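Local structure of Pbp related beta-lactamase (Pyrococcus abyssi, 2QMI) at residues A[1-9]-A[340-351]; A[90-99]-A[143-154]. The protein is an archaeal penicillin-binding-protein homologue of the serine beta-lactamase family that forms octamers and probably acts as a self-compartmentalizing peptidase. One frame throughout, in Å; residues are numbered along the deposited sequence.

Contact 1: residues A[1-9]-A[340-351]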
loop_
_atom_site.group_PDB
_atom_site.type_symbol
_atom_site.label_atom_id
_atom_site.label_comp_id
_atom_site.label_asym_id
_atom_site.label_seq_id
_atom_site.Cartn_x
_atom_site.Cartn_y
_atom_site.Cartn_z
ATOM N N MET A 1 -8.035 52.324 21.897
ATOM C CA MET A 1 -7.352 51.067 21.470
ATOM C C MET A 1 -7.199 51.030 19.954
ATOM O O MET A 1 -8.021 51.573 19.224
ATOM C CB MET A 1 -8.164 49.849 21.942
ATOM C CG MET A 1 -7.411 48.527 21.898
ATOM S SD MET A 1 -8.418 47.141 22.506
ATOM C CE MET A 1 -9.529 46.908 21.077
ATOM N N ASP A 2 -6.140 50.377 19.490
ATOM C CA ASP A 2 -5.860 50.250 18.059
ATOM C C ASP A 2 -6.545 48.993 17.509
ATOM O O ASP A 2 -5.898 47.966 17.284
ATOM C CB ASP A 2 -4.340 50.172 17.862
ATOM C CG ASP A 2 -3.927 50.137 16.399
ATOM O OD1 ASP A 2 -4.807 50.250 15.518
ATOM O OD2 ASP A 2 -2.705 49.997 16.135
ATOM N N VAL A 3 -7.855 49.077 17.292
ATOM C CA VAL A 3 -8.623 47.941 16.782
ATOM C C VAL A 3 -8.088 47.362 15.471
ATOM O O VAL A 3 -8.083 46.145 15.288
ATOM C CB VAL A 3 -10.116 48.302 16.575
ATOM C CG1 VAL A 3 -10.664 48.977 17.820
ATOM C CG2 VAL A 3 -10.278 49.189 15.365
ATOM N N GLY A 4 -7.649 48.223 14.559
ATOM C CA GLY A 4 -7.120 47.736 13.297
ATOM C C GLY A 4 -6.003 46.740 13.543
ATOM O O GLY A 4 -5.924 45.688 12.900
ATOM N N LYS A 5 -5.137 47.073 14.492
ATOM C CA LYS A 5 -4.017 46.220 14.852
ATOM C C LYS A 5 -4.546 44.910 15.471
ATOM O O LYS A 5 -4.058 43.819 15.164
ATOM C CB LYS A 5 -3.123 46.983 15.836
ATOM C CG LYS A 5 -1.828 46.304 16.262
ATOM C CD LYS A 5 -0.993 47.299 17.077
ATOM C CE LYS A 5 0.206 46.660 17.769
ATOM N NZ LYS A 5 1.237 46.175 16.829
ATOM N N LEU A 6 -5.559 45.016 16.326
ATOM C CA LEU A 6 -6.117 43.826 16.967
ATOM C C LEU A 6 -6.838 42.893 15.992
ATOM O O LEU A 6 -6.577 41.691 15.967
ATOM C CB LEU A 6 -7.074 44.225 18.090
ATOM C CG LEU A 6 -7.775 43.049 18.783
ATOM C CD1 LEU A 6 -6.742 42.128 19.395
ATOM C CD2 LEU A 6 -8.723 43.566 19.848
ATOM N N GLU A 7 -7.744 43.445 15.191
ATOM C CA GLU A 7 -8.491 42.636 14.233
ATOM C C GLU A 7 -7.546 41.998 13.213
ATOM O O GLU A 7 -7.689 40.822 12.856
ATOM C CB GLU A 7 -9.539 43.499 13.525
ATOM C CG GLU A 7 -10.374 44.335 14.481
ATOM C CD GLU A 7 -11.663 44.854 13.863
ATOM O OE1 GLU A 7 -11.648 45.287 12.690
ATOM O OE2 GLU A 7 -12.698 44.840 14.561
ATOM N N SER A 8 -6.575 42.782 12.750
ATOM C CA SER A 8 -5.590 42.302 11.788
ATOM C C SER A 8 -4.916 41.063 12.378
ATOM O O SER A 8 -4.830 40.011 11.740
ATOM C CB SER A 8 -4.543 43.393 11.531
ATOM O OG SER A 8 -3.798 43.131 10.357
ATOM N N PHE A 9 -4.448 41.200 13.611
ATOM C CA PHE A 9 -3.782 40.112 14.314
ATOM C C PHE A 9 -4.665 38.867 14.390
ATOM O O PHE A 9 -4.231 37.756 14.069
ATOM C CB PHE A 9 -3.421 40.569 15.733
ATOM C CG PHE A 9 -3.027 39.449 16.656
ATOM C CD1 PHE A 9 -1.798 38.815 16.521
ATOM C CD2 PHE A 9 -3.887 39.038 17.672
ATOM C CE1 PHE A 9 -1.430 37.791 17.387
ATOM C CE2 PHE A 9 -3.531 38.021 18.539
ATOM C CZ PHE A 9 -2.299 37.396 18.399
ATOM N N TYR A 340 -3.093 39.947 24.221
ATOM C CA TYR A 340 -2.723 40.877 23.159
ATOM C C TYR A 340 -3.598 42.134 23.304
ATOM O O TYR A 340 -3.117 43.261 23.187
ATOM C CB TYR A 340 -2.975 40.231 21.789
ATOM C CG TYR A 340 -2.342 40.945 20.611
ATOM C CD1 TYR A 340 -1.097 40.548 20.120
ATOM C CD2 TYR A 340 -2.998 41.998 19.968
ATOM C CE1 TYR A 340 -0.518 41.177 19.010
ATOM C CE2 TYR A 340 -2.430 42.636 18.857
ATOM C CZ TYR A 340 -1.193 42.213 18.386
ATOM O OH TYR A 340 -0.647 42.797 17.272
ATOM N N ALA A 341 -4.888 41.925 23.552
ATOM C CA ALA A 341 -5.823 43.029 23.721
ATOM C C ALA A 341 -5.492 43.787 25.014
ATOM O O ALA A 341 -5.400 45.020 25.013
ATOM C CB ALA A 341 -7.258 42.503 23.759
ATOM N N LEU A 342 -5.306 43.053 26.110
ATOM C CA LEU A 342 -4.970 43.679 27.385
ATOM C C LEU A 342 -3.742 44.572 27.248
ATOM O O LEU A 342 -3.726 45.691 27.761
ATOM C CB LEU A 342 -4.729 42.614 28.456
ATOM C CG LEU A 342 -5.978 41.853 28.911
ATOM C CD1 LEU A 342 -5.585 40.648 29.737
ATOM C CD2 LEU A 342 -6.874 42.786 29.702
ATOM N N ALA A 343 -2.722 44.085 26.549
ATOM C CA ALA A 343 -1.499 44.856 26.338
ATOM C C ALA A 343 -1.796 46.173 25.621
ATOM O O ALA A 343 -1.290 47.231 26.011
ATOM C CB ALA A 343 -0.507 44.045 25.528
ATOM N N LEU A 344 -2.607 46.106 24.569
ATOM C CA LEU A 344 -2.969 47.298 23.815
ATOM C C LEU A 344 -3.646 48.313 24.727
ATOM O O LEU A 344 -3.293 49.495 24.738
ATOM C CB LEU A 344 -3.902 46.927 22.666
ATOM C CG LEU A 344 -3.264 46.085 21.563
ATOM C CD1 LEU A 344 -4.329 45.691 20.545
ATOM C CD2 LEU A 344 -2.144 46.876 20.899
ATOM N N LEU A 345 -4.619 47.837 25.496
ATOM C CA LEU A 345 -5.356 48.679 26.437
ATOM C C LEU A 345 -4.436 49.293 27.490
ATOM O O LEU A 345 -4.708 50.386 27.995
ATOM C CB LEU A 345 -6.443 47.854 27.133
ATOM C CG LEU A 345 -7.647 47.439 26.285
ATOM C CD1 LEU A 345 -8.430 46.350 26.989
ATOM C CD2 LEU A 345 -8.523 48.655 26.037
ATOM N N LEU A 346 -3.364 48.582 27.829
ATOM C CA LEU A 346 -2.396 49.053 28.812
ATOM C C LEU A 346 -1.337 49.936 28.145
ATOM O O LEU A 346 -0.332 50.304 28.769
ATOM C CB LEU A 346 -1.706 47.867 29.493
ATOM C CG LEU A 346 -2.492 47.065 30.536
ATOM C CD1 LEU A 346 -1.731 45.785 30.875
ATOM C CD2 LEU A 346 -2.699 47.900 31.790
ATOM N N GLY A 347 -1.554 50.251 26.871
ATOM C CA GLY A 347 -0.621 51.093 26.146
ATOM C C GLY A 347 0.736 50.477 25.851
ATOM O O GLY A 347 1.704 51.201 25.607
ATOM N N LYS A 348 0.823 49.151 25.870
ATOM C CA LYS A 348 2.088 48.475 25.581
ATOM C C LYS A 348 2.044 47.730 24.251
ATOM O O LYS A 348 0.984 47.263 23.835
ATOM C CB LYS A 348 2.434 47.484 26.692
ATOM C CG LYS A 348 2.709 48.143 28.028
ATOM C CD LYS A 348 3.579 47.261 28.891
ATOM C CE LYS A 348 4.234 48.079 29.995
ATOM N NZ LYS A 348 3.190 48.842 30.710
ATOM N N ASN A 349 3.194 47.621 23.590
ATOM C CA ASN A 349 3.281 46.914 22.314
ATOM C C ASN A 349 3.365 45.404 22.575
ATOM O O ASN A 349 4.369 44.901 23.093
ATOM C CB ASN A 349 4.517 47.359 21.527
ATOM C CG ASN A 349 4.561 46.759 20.132
ATOM O OD1 ASN A 349 4.041 45.658 19.901
ATOM N ND2 ASN A 349 5.191 47.467 19.193
ATOM N N PRO A 350 2.315 44.659 22.199
ATOM C CA PRO A 350 2.290 43.209 22.409
ATOM C C PRO A 350 3.365 42.494 21.605
ATOM O O PRO A 350 3.964 41.523 22.070
ATOM C CB PRO A 350 0.884 42.828 21.961
ATOM C CG PRO A 350 0.653 43.767 20.814
ATOM C CD PRO A 350 1.175 45.085 21.363
ATOM N N GLU A 351 3.603 42.986 20.397
ATOM C CA GLU A 351 4.600 42.409 19.505
ATOM C C GLU A 351 6.001 42.367 20.126
ATOM O O GLU A 351 6.891 41.691 19.608
ATOM C CB GLU A 351 4.645 43.205 18.191
ATOM C CG GLU A 351 3.313 43.290 17.428
ATOM C CD GLU A 351 2.931 41.978 16.755
ATOM O OE1 GLU A 351 3.828 41.319 16.178
ATOM O OE2 GLU A 351 1.735 41.605 16.780
#

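Contact 2: residues A[90-99]-A[143-154]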
loop_
_atom_site.group_PDB
_atom_site.type_symbol
_atom_site.label_atom_id
_atom_site.label_comp_id
_atom_site.label_asym_id
_atom_site.label_seq_id
_atom_site.Cartn_x
_atom_site.Cartn_y
_atom_site.Cartn_z
ATOM N N ILE A 90 -16.319 9.661 50.933
ATOM C CA ILE A 90 -15.149 9.195 50.208
ATOM C C ILE A 90 -13.994 9.346 51.182
ATOM O O ILE A 90 -14.071 10.142 52.117
ATOM C CB ILE A 90 -14.882 10.039 48.944
ATOM C CG1 ILE A 90 -13.745 9.407 48.129
ATOM C CG2 ILE A 90 -14.549 11.465 49.320
ATOM C CD1 ILE A 90 -13.450 10.115 46.831
ATOM N N LYS A 91 -12.939 8.568 50.977
ATOM C CA LYS A 91 -11.784 8.627 51.851
ATOM C C LYS A 91 -10.752 9.616 51.287
ATOM O O LYS A 91 -10.225 9.416 50.189
ATOM C CB LYS A 91 -11.182 7.223 51.985
ATOM C CG LYS A 91 -10.438 6.992 53.287
ATOM C CD LYS A 91 -9.875 5.570 53.375
ATOM C CE LYS A 91 -10.980 4.516 53.354
ATOM N NZ LYS A 91 -10.419 3.140 53.558
ATOM N N LEU A 92 -10.496 10.692 52.036
ATOM C CA LEU A 92 -9.533 11.730 51.649
ATOM C C LEU A 92 -8.739 12.231 52.861
ATOM O O LEU A 92 -8.931 13.359 53.320
ATOM C CB LEU A 92 -10.248 12.919 51.004
ATOM C CG LEU A 92 -10.820 12.793 49.588
ATOM C CD1 LEU A 92 -11.489 14.097 49.202
ATOM C CD2 LEU A 92 -9.712 12.476 48.596
ATOM N N ARG A 93 -7.851 11.388 53.374
ATOM C CA ARG A 93 -7.031 11.730 54.531
ATOM C C ARG A 93 -5.670 11.077 54.310
ATOM O O ARG A 93 -5.184 10.323 55.153
ATOM C CB ARG A 93 -7.687 11.187 55.814
ATOM C CG ARG A 93 -7.123 11.757 57.120
ATOM C CD ARG A 93 -7.698 11.060 58.364
ATOM N NE ARG A 93 -9.141 11.247 58.522
ATOM C CZ ARG A 93 -9.718 12.383 58.903
ATOM N NH1 ARG A 93 -8.984 13.452 59.178
ATOM N NH2 ARG A 93 -11.036 12.457 59.001
ATOM N N PRO A 94 -5.029 11.367 53.168
ATOM C CA PRO A 94 -3.719 10.776 52.868
ATOM C C PRO A 94 -2.653 11.106 53.910
ATOM O O PRO A 94 -2.578 12.230 54.398
ATOM C CB PRO A 94 -3.395 11.357 51.496
ATOM C CG PRO A 94 -4.010 12.730 51.582
ATOM C CD PRO A 94 -5.362 12.419 52.192
ATOM N N PHE A 95 -1.829 10.121 54.245
ATOM C CA PHE A 95 -0.772 10.324 55.230
ATOM C C PHE A 95 -1.344 10.848 56.544
ATOM O O PHE A 95 -0.718 11.653 57.231
ATOM C CB PHE A 95 0.276 11.302 54.681
ATOM C CG PHE A 95 0.877 10.867 53.376
ATOM C CD1 PHE A 95 1.660 9.712 53.305
ATOM C CD2 PHE A 95 0.630 11.585 52.207
ATOM C CE1 PHE A 95 2.187 9.273 52.085
ATOM C CE2 PHE A 95 1.151 11.159 50.975
ATOM C CZ PHE A 95 1.931 9.998 50.914
ATOM N N GLY A 96 -2.551 10.397 56.873
ATOM C CA GLY A 96 -3.190 10.804 58.109
ATOM C C GLY A 96 -3.693 12.235 58.231
ATOM O O GLY A 96 -4.316 12.570 59.237
ATOM N N GLU A 97 -3.427 13.076 57.237
ATOM C CA GLU A 97 -3.876 14.470 57.271
ATOM C C GLU A 97 -5.063 14.704 56.330
ATOM O O GLU A 97 -5.034 14.312 55.164
ATOM C CB GLU A 97 -2.723 15.407 56.885
ATOM C CG GLU A 97 -1.626 15.564 57.938
ATOM C CD GLU A 97 -2.162 16.128 59.251
ATOM O OE1 GLU A 97 -3.070 16.988 59.194
ATOM O OE2 GLU A 97 -1.669 15.720 60.332
ATOM N N PRO A 98 -6.124 15.363 56.829
ATOM C CA PRO A 98 -7.340 15.666 56.063
ATOM C C PRO A 98 -7.249 16.690 54.924
ATOM O O PRO A 98 -6.569 17.711 55.031
ATOM C CB PRO A 98 -8.316 16.121 57.144
ATOM C CG PRO A 98 -7.405 16.779 58.147
ATOM C CD PRO A 98 -6.284 15.773 58.234
ATOM N N VAL A 99 -7.955 16.400 53.832
ATOM C CA VAL A 99 -8.016 17.301 52.686
ATOM C C VAL A 99 -9.190 18.237 52.976
ATOM O O VAL A 99 -10.292 17.777 53.284
ATOM C CB VAL A 99 -8.295 16.534 51.366
ATOM C CG1 VAL A 99 -8.610 17.517 50.253
ATOM C CG2 VAL A 99 -7.096 15.675 50.990
ATOM N N ALA A 143 -13.427 7.651 41.159
ATOM C CA ALA A 143 -12.322 8.164 41.972
ATOM C C ALA A 143 -12.293 7.664 43.422
ATOM O O ALA A 143 -11.589 8.225 44.260
ATOM C CB ALA A 143 -12.346 9.702 41.957
ATOM N N ARG A 144 -13.028 6.596 43.710
ATOM C CA ARG A 144 -13.090 6.058 45.063
ATOM C C ARG A 144 -11.753 5.840 45.780
ATOM O O ARG A 144 -11.672 6.007 46.998
ATOM C CB ARG A 144 -13.883 4.742 45.076
ATOM C CG ARG A 144 -14.129 4.231 46.491
ATOM C CD ARG A 144 -15.209 3.165 46.583
ATOM N NE ARG A 144 -14.737 1.823 46.237
ATOM C CZ ARG A 144 -15.010 0.740 46.965
ATOM N NH1 ARG A 144 -15.737 0.851 48.071
ATOM N NH2 ARG A 144 -14.567 -0.454 46.589
ATOM N N ASP A 145 -10.708 5.475 45.042
ATOM C CA ASP A 145 -9.408 5.217 45.655
ATOM C C ASP A 145 -8.385 6.332 45.439
ATOM O O ASP A 145 -7.181 6.094 45.581
ATOM C CB ASP A 145 -8.815 3.912 45.106
ATOM C CG ASP A 145 -9.790 2.752 45.162
ATOM O OD1 ASP A 145 -10.295 2.460 46.260
ATOM O OD2 ASP A 145 -10.047 2.130 44.102
ATOM N N MET A 146 -8.843 7.541 45.111
ATOM C CA MET A 146 -7.910 8.640 44.850
ATOM C C MET A 146 -6.971 8.953 46.016
ATOM O O MET A 146 -5.895 9.525 45.822
ATOM C CB MET A 146 -8.669 9.909 44.423
ATOM C CG MET A 146 -9.543 10.536 45.485
ATOM S SD MET A 146 -10.537 11.893 44.786
ATOM C CE MET A 146 -9.268 13.155 44.544
ATOM N N GLU A 147 -7.360 8.579 47.226
ATOM C CA GLU A 147 -6.496 8.842 48.368
ATOM C C GLU A 147 -5.177 8.079 48.215
ATOM O O GLU A 147 -4.116 8.596 48.551
ATOM C CB GLU A 147 -7.185 8.440 49.674
ATOM C CG GLU A 147 -6.279 8.563 50.881
ATOM C CD GLU A 147 -6.895 7.998 52.147
ATOM O OE1 GLU A 147 -7.781 8.663 52.739
ATOM O OE2 GLU A 147 -6.488 6.883 52.540
ATOM N N LYS A 148 -5.251 6.852 47.701
ATOM C CA LYS A 148 -4.065 6.016 47.504
ATOM C C LYS A 148 -3.147 6.564 46.415
ATOM O O LYS A 148 -2.031 6.073 46.222
ATOM C CB LYS A 148 -4.459 4.592 47.100
ATOM C CG LYS A 148 -5.310 3.834 48.087
ATOM C CD LYS A 148 -5.395 2.365 47.672
ATOM C CE LYS A 148 -6.328 1.569 48.566
ATOM N NZ LYS A 148 -7.761 1.889 48.299
ATOM N N TRP A 149 -3.627 7.574 45.703
ATOM C CA TRP A 149 -2.884 8.181 44.608
ATOM C C TRP A 149 -1.988 9.338 45.072
ATOM O O TRP A 149 -1.017 9.686 44.397
ATOM C CB TRP A 149 -3.885 8.672 43.562
ATOM C CG TRP A 149 -3.310 8.988 42.220
ATOM C CD1 TRP A 149 -3.346 10.193 41.582
ATOM C CD2 TRP A 149 -2.695 8.068 41.306
ATOM N NE1 TRP A 149 -2.803 10.081 40.326
ATOM C CE2 TRP A 149 -2.393 8.787 40.132
ATOM C CE3 TRP A 149 -2.375 6.703 41.366
ATOM C CZ2 TRP A 149 -1.782 8.190 39.022
ATOM C CZ3 TRP A 149 -1.768 6.109 40.262
ATOM C CH2 TRP A 149 -1.478 6.854 39.106
ATOM N N ALA A 150 -2.318 9.917 46.227
ATOM C CA ALA A 150 -1.574 11.043 46.793
ATOM C C ALA A 150 -0.063 10.803 46.832
ATOM O O ALA A 150 0.392 9.667 46.966
ATOM C CB ALA A 150 -2.086 11.345 48.193
ATOM N N VAL A 151 0.705 11.883 46.711
ATOM C CA VAL A 151 2.161 11.801 46.731
ATOM C C VAL A 151 2.758 12.762 47.758
ATOM O O VAL A 151 3.910 12.612 48.158
ATOM C CB VAL A 151 2.749 12.117 45.352
ATOM C CG1 VAL A 151 2.272 11.086 44.347
ATOM C CG2 VAL A 151 2.331 13.519 44.917
ATOM N N ALA A 152 1.968 13.747 48.185
ATOM C CA ALA A 152 2.423 14.709 49.187
ATOM C C ALA A 152 1.273 14.996 50.154
ATOM O O ALA A 152 0.125 14.650 49.875
ATOM C CB ALA A 152 2.884 16.008 48.509
ATOM N N LYS A 153 1.584 15.619 51.290
ATOM C CA LYS A 153 0.560 15.965 52.275
ATOM C C LYS A 153 -0.249 17.134 51.741
ATOM O O LYS A 153 0.253 17.931 50.957
ATOM C CB LYS A 153 1.190 16.383 53.611
ATOM C CG LYS A 153 1.848 15.255 54.382
ATOM C CD LYS A 153 2.505 15.757 55.658
ATOM C CE LYS A 153 3.303 14.643 56.329
ATOM N NZ LYS A 153 4.103 15.136 57.498
ATOM N N PRO A 154 -1.517 17.248 52.161
ATOM C CA PRO A 154 -2.379 18.341 51.714
ATOM C C PRO A 154 -1.725 19.711 51.916
ATOM O O PRO A 154 -1.188 20.001 52.988
ATOM C CB PRO A 154 -3.617 18.172 52.589
ATOM C CG PRO A 154 -3.704 16.686 52.741
ATOM C CD PRO A 154 -2.265 16.305 53.013
HETATM O O HOH W 1 -9.807 7.510 48.373
HETATM O O HOH W 2 -13.501 6.261 49.282
#

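Contact 1: residues A[1-9]-A[340-351]
F9 and Y340 lie ring on ring where the N-terminal helix meets helix 334-345, two helices that run antiparallel beside the antiparallel sheet of the beta-lactamase fold. The axes of 3-9 and 340-345 approach to 10.6 Å, with their directions 168° apart. The two rings form a face-to-face stack with planes only 2° apart and centroids 3.8 Å from each other; it is slightly offset, Y340 CD1 lying over the middle of the F9 ring. Y340 places its CG opposite the backbone N (chi1 -166°), and the ring thereby reaches across to the first helix.

The tyrosine is gripped on both faces and at its rim. P350 CG sits 3.3 Å above the plane of the Y340 ring on the face opposite F9, offset toward the rim. In the ring plane, Y340 OH donates to E351 OE2 at 2.7 Å, using the anti lone pair of that oxygen. This bond holds the end of the ring, while F9 and P350 limit its rotation. I357 of helix 355-364 packs on both Y340 and E351, linking this corner to the next helix.

K5 is a knob set among Y340, L344, P350 and E351. Its chain runs straight as far as CE, crossing the Y340 side chain at about a right angle with CG 3.8 Å from Y340 OH, and then bends at chi4. K5 NZ lies 3.6 Å from E351 CG. The carboxylate is too distant for a salt bridge, although opposite charge may still favour this placement.

L6 slides past Y340, its CD1 3.8 Å from Y340 CD2, while its CB meets L344 CD1 and its CD2 faces A341 CB. M1 and L345 both rest on I26 of strand 21-28. There M1, extended up to its bend at chi3, sets SD 3.8 Å from L345 CD2.

Contact 2: residues A[90-99]-A[143-154]
The backbones around L92 and E147 come together, their CA atoms 5.3 Å apart, as residues 90-99 and 143-154 run alongside each other in the same direction without forming a sheet. Both are irregular connections in the helical part of the beta-lactamase fold, leading into helices 101-105 and 162-176.

E147 reaches across the gap. With CG anti to the backbone N (chi1 174°) and the chain extended, its carboxylate arrives beside K91 and R93. R93 N donates to E147 OE1 at 2.8 Å with an N-H...O angle of 160°, approaching on the anti side and 33° out of the carboxylate plane. The aliphatic part of K91 passes obliquely alongside the same group. The guanidinium of R93 turns instead to E85, its salt-bridge partner.

Two waters bridge the segments between K91 and R144. One donates to K91 O and R144 O and accepts from E147 N, tying three backbone groups together; the second links K91 N to R144 O. Next to this, L92 CD2 lies 3.7 Å from M146 CG, and I90 CD1 meets M146 SD, the side chains of I90 and M146 crossing at about a right angle. L167 of helix 162-176 touches both L92 and M146.

Farther along, the contact is made by van der Waals packing, partly against carbonyl oxygens. P94 CB packs 3.6 Å from A150 CB, while A152 O meets the edge of the F95 ring, 3.8 Å from F95 CE2. P154 closes the row, resting on H103 of helix 101-105 and fitting against E97, P98 and V99, with V99 CG2 3.9 Å from P154 CG.

How the contacts relate
The chain starts inside contact 1, then runs through the first sheet strands and helix 61-74 to residues 90-99. After 43 residues, 21 of them helical and none in strands, it returns at 143-154, and contact 2 closes this short loop within the helical part of the fold. Only after the remaining strands of the sheet does segment 340-351 meet the N terminus, so the loop of contact 1 encloses that of contact 2. The two centres lie 46 Å apart on opposite sides of the chain's centre. Contact 1 joins both ends of the beta-lactamase region just ahead of the C-terminal barrel, whereas contact 2 joins two connections between helices.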